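Local coordinates for putative oxidoreductase yhhX (Escherichia coli K-12, PDB 3F4L), which probably acts as an NADP+-dependent oxidoreductase of the Gfo/Idh/MocA family, possibly on scyllo-inositol, at residues Y21-N24 with H30-H33; E59-P64 with A82-E87; L68-T73 with R300-L305. All coordinates share one frame; numbering follows the deposited sequence.

Overall arrangement
Interactions 1 and 2 lie within the Rossmann-fold range. Interaction 3 ties helix 300-311, from the C-terminal part, to what is probably the nucleotide-binding fold. Along the chain, interaction 1 closes before the others begin, and the segments of interactions 2 and 3 alternate. The centres of interactions 1 and 3 are about 10 Å apart, those of 2 and 3 about 14 Å, and those of 1 and 2 about 18 Å. Strand 66-71 lies in the middle: Val69 meets Leu61 and Ala85 of interaction 2, while Leu68 and Val70 form interaction 3. Val22 of interaction 1 packs on Tyr302. Interactions 1 and 3 lie on one face of the sheet, interaction 2 on the other.

Interaction 1. Residues Y21-N24 with H30-H33; sequences YVLN and HVAH
Val22 and Leu23 face Val31 where the two backbones come nearest, 7.7 Å apart at Leu23 CA and His30 CA; Val22 CA and Leu23 CA each lie 8.0 Å from Val31 CA. Val22 belongs to helix 12-22 and Val31 to strand 29-35. The main contact is between two methyl groups: Val22 CG1 meets Val31 CG2 at 3.6 Å. The two side chains cross at about a right angle. One branch of each valine does the touching. In Val22 the touching branch is the one opposite the backbone N (chi1 174°). In Val31 it is the other branch, CG2, which stands beside its own backbone N.

The segments join the last two elements of the beta-alpha-beta unit made by strand 3-8, helix 12-22 and strand 29-35. This is the opening unit of the Rossmann fold, and the contact lies where the chain leaves the helix and returns to the sheet. Val31 also rests on Cys5 and Phe7 of the adjoining strand 3-8.

Leu23 adds a lighter touch. Its CB does not point straight at the strand, but one branch, Leu23 CD2, comes within 4.4 Å of Val31 CG2. Val31 CG2 thus has two apolar neighbours from segment 21-24. Beyond the contact, Leu23 also touches His50. The meeting of Val22 and Val31 is buried, whereas Leu23 is partly exposed.

Interaction 2. Residues E59-P64 with A82-E87; sequences EVLNDP and AKRALE
Leu61 gives up the most surface in this contact, and it meets Arg84 and Ala85 on the facing helix. It lies in the short helix 58-61, and its CB points toward helix 78-87. The two backbones come nearest at Leu61 CA and Ala85 CA, 6.4 Å apart. The leucine extends across this gap, with CG opposite its own carbonyl carbon (chi1 -61°). Its two methyl groups then take different partners.

CD2 lies over the helix backbone at Ala85, against both CA and CB of the alanine. Leu61 CD2 is 4.0 Å from Ala85 CA and 4.2 Å from Ala85 CB. Both residues also touch Val69 of strand 66-71. The contact therefore sits against one face of the Rossmann sheet, with Val69 beneath it.

CD1 turns to Arg84. Leu61 CD1 lies 4.1 Å from Arg84 O and 4.3 Å from Arg84 CB, so it meets the main chain and the root of the side chain. The guanidinium is also near Leu61 CD1, at an oblique angle. Arg84 lies at the margin of the contact and touches Leu57 as well. Asp63 of segment 59-64 is hydrogen-bonded to His33, and its carbonyl oxygen to Lys90.

The meeting of the segments is largely apolar, with one methyl group against the Arg84 carbonyl. The distances are those of ordinary apolar packing, with neither a salt bridge nor a hydrogen bond between the two sides. The contact thus rests on burying Leu61 against Ala85 and against the backbone and CB of Arg84, and it should impose little directional restraint on either helix.

Interaction 3. Residues L68-T73 with R300-L305; sequences LVVVCT and RVYDAL
Leu68 projects from strand 66-71 into a hollow between Tyr302 and Leu305 of helix 300-311. The strand and helix segments run roughly antiparallel, at 146°, with their axes 12.1 Å apart. Side chains from both must span that gap. Leu68 CD2 is the bump: it lies 3.7 Å from Leu305 CD2 and 4.2 Å from Tyr302 CE2. The leucine crosses both of these side chains at about a right angle. Its CG stands opposite the backbone N (chi1 177°). The second torsion (75°) sets CD1 aside and leaves CD2 continuing the chain outward to the helix.

The second fit is reversed, with the helix supplying the bump. Tyr302 and Val70 come from opposite directions, and the phenol oxygen lies at the fork of the valine. Tyr302 OH is 3.8 Å from Val70 CG2 and 3.9 Å from Val70 CG1. CG2 meets the ring at its edge, near the ring plane. The hydroxyl has its polar partner in His18 ND1, to which it is hydrogen-bonded, so it is satisfied despite being buried.

Leu68 and Val70 alternate with Val69 and Val71 along the strand. Val69 and Val71 meet helix 78-87 on the opposite face of the sheet. On the face described here, Tyr302 also touches Phe7 of strand 3-8 and Val22 of helix 12-22, and Val70 touches His18. Helix 300-311, from the C-terminal alpha/beta part, thus packs beside helix 12-22 against the Rossmann sheet.

Interaction 1. Residues Y21-N24 with H30-H33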
loop_
_atom_site.group_PDB
_atom_site.type_symbol
_atom_site.label_atom_id
_atom_site.label_comp_id
_atom_site.label_asym_id
_atom_site.label_seq_id
_atom_site.Cartn_x
_atom_site.Cartn_y
_atom_site.Cartn_z
ATOM N N TYR A 21 -5.976 30.301 16.381
ATOM C CA TYR A 21 -7.075 30.440 15.433
ATOM C C TYR A 21 -8.277 31.193 16.002
ATOM O O TYR A 21 -8.902 32.005 15.313
ATOM C CB TYR A 21 -7.507 29.046 14.965
ATOM C CG TYR A 21 -6.433 28.328 14.189
ATOM C CD1 TYR A 21 -6.208 28.617 12.836
ATOM C CD2 TYR A 21 -5.602 27.402 14.810
ATOM C CE1 TYR A 21 -5.193 28.006 12.133
ATOM C CE2 TYR A 21 -4.571 26.779 14.113
ATOM C CZ TYR A 21 -4.373 27.087 12.777
ATOM O OH TYR A 21 -3.359 26.471 12.096
ATOM N N VAL A 22 -8.603 30.912 17.259
ATOM C CA VAL A 22 -9.725 31.554 17.914
ATOM C C VAL A 22 -9.452 33.029 18.178
ATOM O O VAL A 22 -10.343 33.869 18.017
ATOM C CB VAL A 22 -10.060 30.835 19.236
ATOM C CG1 VAL A 22 -11.145 31.611 20.007
ATOM C CG2 VAL A 22 -10.544 29.424 18.923
ATOM N N LEU A 23 -8.219 33.350 18.571
ATOM C CA LEU A 23 -7.864 34.739 18.847
ATOM C C LEU A 23 -7.762 35.560 17.557
ATOM O O LEU A 23 -7.610 36.778 17.602
ATOM C CB LEU A 23 -6.549 34.808 19.636
ATOM C CG LEU A 23 -6.559 34.032 20.958
ATOM C CD1 LEU A 23 -5.160 34.058 21.599
ATOM C CD2 LEU A 23 -7.599 34.638 21.901
ATOM N N ASN A 24 -7.841 34.892 16.409
ATOM C CA ASN A 24 -7.789 35.595 15.127
ATOM C C ASN A 24 -9.227 35.850 14.642
ATOM O O ASN A 24 -9.443 36.413 13.560
ATOM C CB ASN A 24 -7.049 34.753 14.087
ATOM C CG ASN A 24 -6.072 35.572 13.251
ATOM O OD1 ASN A 24 -6.400 36.658 12.759
ATOM N ND2 ASN A 24 -4.866 35.044 13.078
ATOM N N HIS A 30 -15.196 35.072 21.539
ATOM C CA HIS A 30 -14.527 35.704 22.669
ATOM C C HIS A 30 -14.271 34.626 23.718
ATOM O O HIS A 30 -15.208 33.968 24.179
ATOM C CB HIS A 30 -15.389 36.806 23.293
ATOM C CG HIS A 30 -14.806 37.359 24.556
ATOM N ND1 HIS A 30 -15.254 36.991 25.805
ATOM C CD2 HIS A 30 -13.751 38.181 24.761
ATOM C CE1 HIS A 30 -14.499 37.560 26.727
ATOM N NE2 HIS A 30 -13.578 38.286 26.120
ATOM N N VAL A 31 -13.005 34.430 24.078
ATOM C CA VAL A 31 -12.652 33.423 25.076
ATOM C C VAL A 31 -12.869 34.027 26.451
ATOM O O VAL A 31 -12.063 34.828 26.924
ATOM C CB VAL A 31 -11.175 32.974 24.921
ATOM C CG1 VAL A 31 -10.822 31.924 25.986
ATOM C CG2 VAL A 31 -10.967 32.396 23.521
ATOM N N ALA A 32 -13.962 33.636 27.093
ATOM C CA ALA A 32 -14.311 34.182 28.399
ATOM C C ALA A 32 -13.575 33.553 29.569
ATOM O O ALA A 32 -13.206 34.248 30.513
ATOM C CB ALA A 32 -15.814 34.070 28.616
ATOM N N HIS A 33 -13.365 32.242 29.508
ATOM C CA HIS A 33 -12.688 31.537 30.587
ATOM C C HIS A 33 -11.799 30.423 30.076
ATOM O O HIS A 33 -12.035 29.843 29.021
ATOM C CB HIS A 33 -13.687 30.853 31.518
ATOM C CG HIS A 33 -14.790 31.737 32.001
ATOM N ND1 HIS A 33 -14.645 32.593 33.070
ATOM C CD2 HIS A 33 -16.066 31.876 31.574
ATOM C CE1 HIS A 33 -15.788 33.222 33.282
ATOM N NE2 HIS A 33 -16.666 32.804 32.388
#

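Interaction 2. Residues E59-P64 with A82-E87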
loop_
_atom_site.group_PDB
_atom_site.type_symbol
_atom_site.label_atom_id
_atom_site.label_comp_id
_atom_site.label_asym_id
_atom_site.label_seq_id
_atom_site.Cartn_x
_atom_site.Cartn_y
_atom_site.Cartn_z
ATOM N N GLU A 59 -17.341 28.160 37.939
ATOM C CA GLU A 59 -17.303 29.556 37.510
ATOM C C GLU A 59 -17.419 29.674 35.991
ATOM O O GLU A 59 -17.726 30.742 35.458
ATOM C CB GLU A 59 -16.001 30.216 37.964
ATOM C CG GLU A 59 -16.055 30.810 39.359
ATOM C CD GLU A 59 -14.693 31.267 39.839
ATOM O OE1 GLU A 59 -13.938 31.827 39.014
ATOM O OE2 GLU A 59 -14.384 31.071 41.038
ATOM N N VAL A 60 -17.157 28.572 35.299
ATOM C CA VAL A 60 -17.244 28.559 33.845
ATOM C C VAL A 60 -18.595 28.000 33.402
ATOM O O VAL A 60 -19.320 28.633 32.634
ATOM C CB VAL A 60 -16.124 27.694 33.214
ATOM C CG1 VAL A 60 -16.251 27.719 31.710
ATOM C CG2 VAL A 60 -14.751 28.210 33.643
ATOM N N LEU A 61 -18.936 26.815 33.900
ATOM C CA LEU A 61 -20.193 26.175 33.530
ATOM C C LEU A 61 -21.427 26.954 33.973
ATOM O O LEU A 61 -22.513 26.765 33.423
ATOM C CB LEU A 61 -20.241 24.749 34.083
ATOM C CG LEU A 61 -19.132 23.832 33.556
ATOM C CD1 LEU A 61 -19.350 22.413 34.073
ATOM C CD2 LEU A 61 -19.124 23.858 32.034
ATOM N N ASN A 62 -21.264 27.833 34.955
ATOM C CA ASN A 62 -22.390 28.632 35.427
ATOM C C ASN A 62 -22.510 29.960 34.695
ATOM O O ASN A 62 -23.485 30.687 34.892
ATOM C CB ASN A 62 -22.283 28.894 36.934
ATOM C CG ASN A 62 -22.513 27.648 37.754
ATOM O OD1 ASN A 62 -23.210 26.729 37.321
ATOM N ND2 ASN A 62 -21.943 27.613 38.954
ATOM N N ASP A 63 -21.529 30.279 33.854
ATOM C CA ASP A 63 -21.562 31.537 33.105
ATOM C C ASP A 63 -22.645 31.466 32.028
ATOM O O ASP A 63 -22.562 30.653 31.105
ATOM C CB ASP A 63 -20.210 31.819 32.443
ATOM C CG ASP A 63 -20.138 33.214 31.842
ATOM O OD1 ASP A 63 -21.186 33.728 31.389
ATOM O OD2 ASP A 63 -19.031 33.796 31.808
ATOM N N PRO A 64 -23.676 32.325 32.138
ATOM C CA PRO A 64 -24.810 32.408 31.209
ATOM C C PRO A 64 -24.419 32.681 29.760
ATOM O O PRO A 64 -25.064 32.198 28.829
ATOM C CB PRO A 64 -25.644 33.552 31.786
ATOM C CG PRO A 64 -25.341 33.484 33.253
ATOM C CD PRO A 64 -23.853 33.271 33.256
ATOM N N ALA A 82 -17.167 16.521 29.258
ATOM C CA ALA A 82 -18.155 16.738 28.202
ATOM C C ALA A 82 -19.571 16.583 28.750
ATOM O O ALA A 82 -20.442 17.402 28.476
ATOM C CB ALA A 82 -17.929 15.752 27.058
ATOM N N LYS A 83 -19.793 15.520 29.517
ATOM C CA LYS A 83 -21.104 15.260 30.110
ATOM C C LYS A 83 -21.501 16.378 31.074
ATOM O O LYS A 83 -22.663 16.785 31.127
ATOM C CB LYS A 83 -21.098 13.921 30.854
ATOM C CG LYS A 83 -22.460 13.518 31.426
ATOM C CD LYS A 83 -22.398 12.131 32.041
ATOM C CE LYS A 83 -23.743 11.713 32.607
ATOM N NZ LYS A 83 -23.675 10.307 33.098
ATOM N N ARG A 84 -20.538 16.870 31.846
ATOM C CA ARG A 84 -20.827 17.939 32.790
ATOM C C ARG A 84 -21.180 19.221 32.048
ATOM O O ARG A 84 -22.109 19.929 32.439
ATOM C CB ARG A 84 -19.636 18.165 33.722
ATOM C CG ARG A 84 -19.488 17.086 34.780
ATOM C CD ARG A 84 -18.359 17.407 35.738
ATOM N NE ARG A 84 -18.568 18.673 36.439
ATOM C CZ ARG A 84 -17.719 19.168 37.334
ATOM N NH1 ARG A 84 -16.609 18.501 37.627
ATOM N NH2 ARG A 84 -17.980 20.316 37.946
ATOM N N ALA A 85 -20.457 19.511 30.967
ATOM C CA ALA A 85 -20.735 20.711 30.186
ATOM C C ALA A 85 -22.129 20.621 29.564
ATOM O O ALA A 85 -22.893 21.576 29.606
ATOM C CB ALA A 85 -19.683 20.893 29.101
ATOM N N LEU A 86 -22.474 19.471 28.995
ATOM C CA LEU A 86 -23.797 19.332 28.390
ATOM C C LEU A 86 -24.918 19.496 29.427
ATOM O O LEU A 86 -25.961 20.090 29.137
ATOM C CB LEU A 86 -23.939 17.973 27.699
ATOM C CG LEU A 86 -23.104 17.799 26.431
ATOM C CD1 LEU A 86 -23.206 16.363 25.942
ATOM C CD2 LEU A 86 -23.581 18.784 25.367
ATOM N N GLU A 87 -24.703 18.974 30.631
ATOM C CA GLU A 87 -25.712 19.083 31.683
ATOM C C GLU A 87 -25.861 20.531 32.137
ATOM O O GLU A 87 -26.908 20.919 32.665
ATOM C CB GLU A 87 -25.349 18.171 32.863
ATOM C CG GLU A 87 -25.214 16.709 32.447
ATOM C CD GLU A 87 -24.752 15.790 33.563
ATOM O OE1 GLU A 87 -23.888 16.194 34.369
ATOM O OE2 GLU A 87 -25.242 14.641 33.620
#

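Interaction 3. Residues L68-T73 with R300-L305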
loop_
_atom_site.group_PDB
_atom_site.type_symbol
_atom_site.label_atom_id
_atom_site.label_comp_id
_atom_site.label_asym_id
_atom_site.label_seq_id
_atom_site.Cartn_x
_atom_site.Cartn_y
_atom_site.Cartn_z
ATOM N N LEU A 68 -20.059 27.656 24.184
ATOM C CA LEU A 68 -19.249 26.514 23.774
ATOM C C LEU A 68 -18.115 26.243 24.752
ATOM O O LEU A 68 -17.385 27.151 25.146
ATOM C CB LEU A 68 -18.658 26.740 22.371
ATOM C CG LEU A 68 -17.721 25.603 21.915
ATOM C CD1 LEU A 68 -18.539 24.365 21.528
ATOM C CD2 LEU A 68 -16.851 26.078 20.745
ATOM N N VAL A 69 -17.986 24.985 25.149
ATOM C CA VAL A 69 -16.926 24.566 26.055
ATOM C C VAL A 69 -16.013 23.635 25.257
ATOM O O VAL A 69 -16.486 22.709 24.610
ATOM C CB VAL A 69 -17.503 23.820 27.280
ATOM C CG1 VAL A 69 -16.383 23.236 28.110
ATOM C CG2 VAL A 69 -18.341 24.799 28.123
ATOM N N VAL A 70 -14.712 23.900 25.282
ATOM C CA VAL A 70 -13.756 23.073 24.538
ATOM C C VAL A 70 -12.919 22.248 25.518
ATOM O O VAL A 70 -12.132 22.796 26.270
ATOM C CB VAL A 70 -12.842 23.962 23.682
ATOM C CG1 VAL A 70 -11.954 23.110 22.768
ATOM C CG2 VAL A 70 -13.693 24.914 22.864
ATOM N N VAL A 71 -13.100 20.931 25.501
ATOM C CA VAL A 71 -12.389 20.037 26.407
ATOM C C VAL A 71 -11.053 19.585 25.820
ATOM O O VAL A 71 -11.017 18.843 24.837
ATOM C CB VAL A 71 -13.247 18.811 26.717
ATOM C CG1 VAL A 71 -12.559 17.946 27.752
ATOM C CG2 VAL A 71 -14.624 19.258 27.202
ATOM N N CYS A 72 -9.966 20.045 26.433
ATOM C CA CYS A 72 -8.609 19.737 25.982
ATOM C C CYS A 72 -7.753 19.144 27.086
ATOM O O CYS A 72 -6.538 19.294 27.064
ATOM C CB CYS A 72 -7.914 21.007 25.502
ATOM S SG CYS A 72 -8.859 21.977 24.350
ATOM N N THR A 73 -8.383 18.494 28.057
ATOM C CA THR A 73 -7.652 17.885 29.165
ATOM C C THR A 73 -7.133 16.513 28.756
ATOM O O THR A 73 -7.056 16.187 27.569
ATOM C CB THR A 73 -8.553 17.701 30.417
ATOM O OG1 THR A 73 -9.726 16.945 30.064
ATOM C CG2 THR A 73 -8.961 19.055 30.993
ATOM N N ARG A 300 -11.468 26.826 10.611
ATOM C CA ARG A 300 -12.725 26.607 9.918
ATOM C C ARG A 300 -13.656 25.745 10.769
ATOM O O ARG A 300 -14.856 25.700 10.524
ATOM C CB ARG A 300 -12.459 26.002 8.533
ATOM C CG ARG A 300 -12.005 27.091 7.548
ATOM C CD ARG A 300 -11.185 26.583 6.366
ATOM N NE ARG A 300 -11.935 25.689 5.495
ATOM C CZ ARG A 300 -11.469 25.210 4.346
ATOM N NH1 ARG A 300 -10.250 25.553 3.936
ATOM N NH2 ARG A 300 -12.216 24.385 3.613
ATOM N N VAL A 301 -13.094 25.080 11.776
ATOM C CA VAL A 301 -13.870 24.264 12.698
ATOM C C VAL A 301 -14.732 25.235 13.503
ATOM O O VAL A 301 -15.923 25.015 13.708
ATOM C CB VAL A 301 -12.954 23.476 13.675
ATOM C CG1 VAL A 301 -13.793 22.888 14.820
ATOM C CG2 VAL A 301 -12.218 22.351 12.932
ATOM N N TYR A 302 -14.124 26.326 13.951
ATOM C CA TYR A 302 -14.863 27.307 14.725
ATOM C C TYR A 302 -15.846 28.080 13.849
ATOM O O TYR A 302 -16.911 28.494 14.321
ATOM C CB TYR A 302 -13.906 28.250 15.452
ATOM C CG TYR A 302 -13.208 27.582 16.630
ATOM C CD1 TYR A 302 -12.002 26.890 16.464
ATOM C CD2 TYR A 302 -13.785 27.602 17.900
ATOM C CE1 TYR A 302 -11.389 26.232 17.537
ATOM C CE2 TYR A 302 -13.182 26.946 18.982
ATOM C CZ TYR A 302 -11.990 26.269 18.790
ATOM O OH TYR A 302 -11.416 25.626 19.850
ATOM N N ASP A 303 -15.511 28.259 12.573
ATOM C CA ASP A 303 -16.429 28.963 11.684
ATOM C C ASP A 303 -17.666 28.081 11.494
ATOM O O ASP A 303 -18.765 28.589 11.296
ATOM C CB ASP A 303 -15.780 29.273 10.323
ATOM C CG ASP A 303 -14.581 30.198 10.444
ATOM O OD1 ASP A 303 -14.619 31.111 11.293
ATOM O OD2 ASP A 303 -13.599 30.025 9.690
ATOM N N ALA A 304 -17.482 26.762 11.555
ATOM C CA ALA A 304 -18.603 25.829 11.409
ATOM C C ALA A 304 -19.454 25.820 12.675
ATOM O O ALA A 304 -20.690 25.815 12.611
ATOM C CB ALA A 304 -18.094 24.415 11.119
ATOM N N LEU A 305 -18.791 25.802 13.824
ATOM C CA LEU A 305 -19.497 25.813 15.107
ATOM C C LEU A 305 -20.307 27.106 15.220
ATOM O O LEU A 305 -21.408 27.115 15.775
ATOM C CB LEU A 305 -18.496 25.703 16.258
ATOM C CG LEU A 305 -18.153 24.289 16.740
ATOM C CD1 LEU A 305 -18.031 23.347 15.579
ATOM C CD2 LEU A 305 -16.850 24.328 17.527
#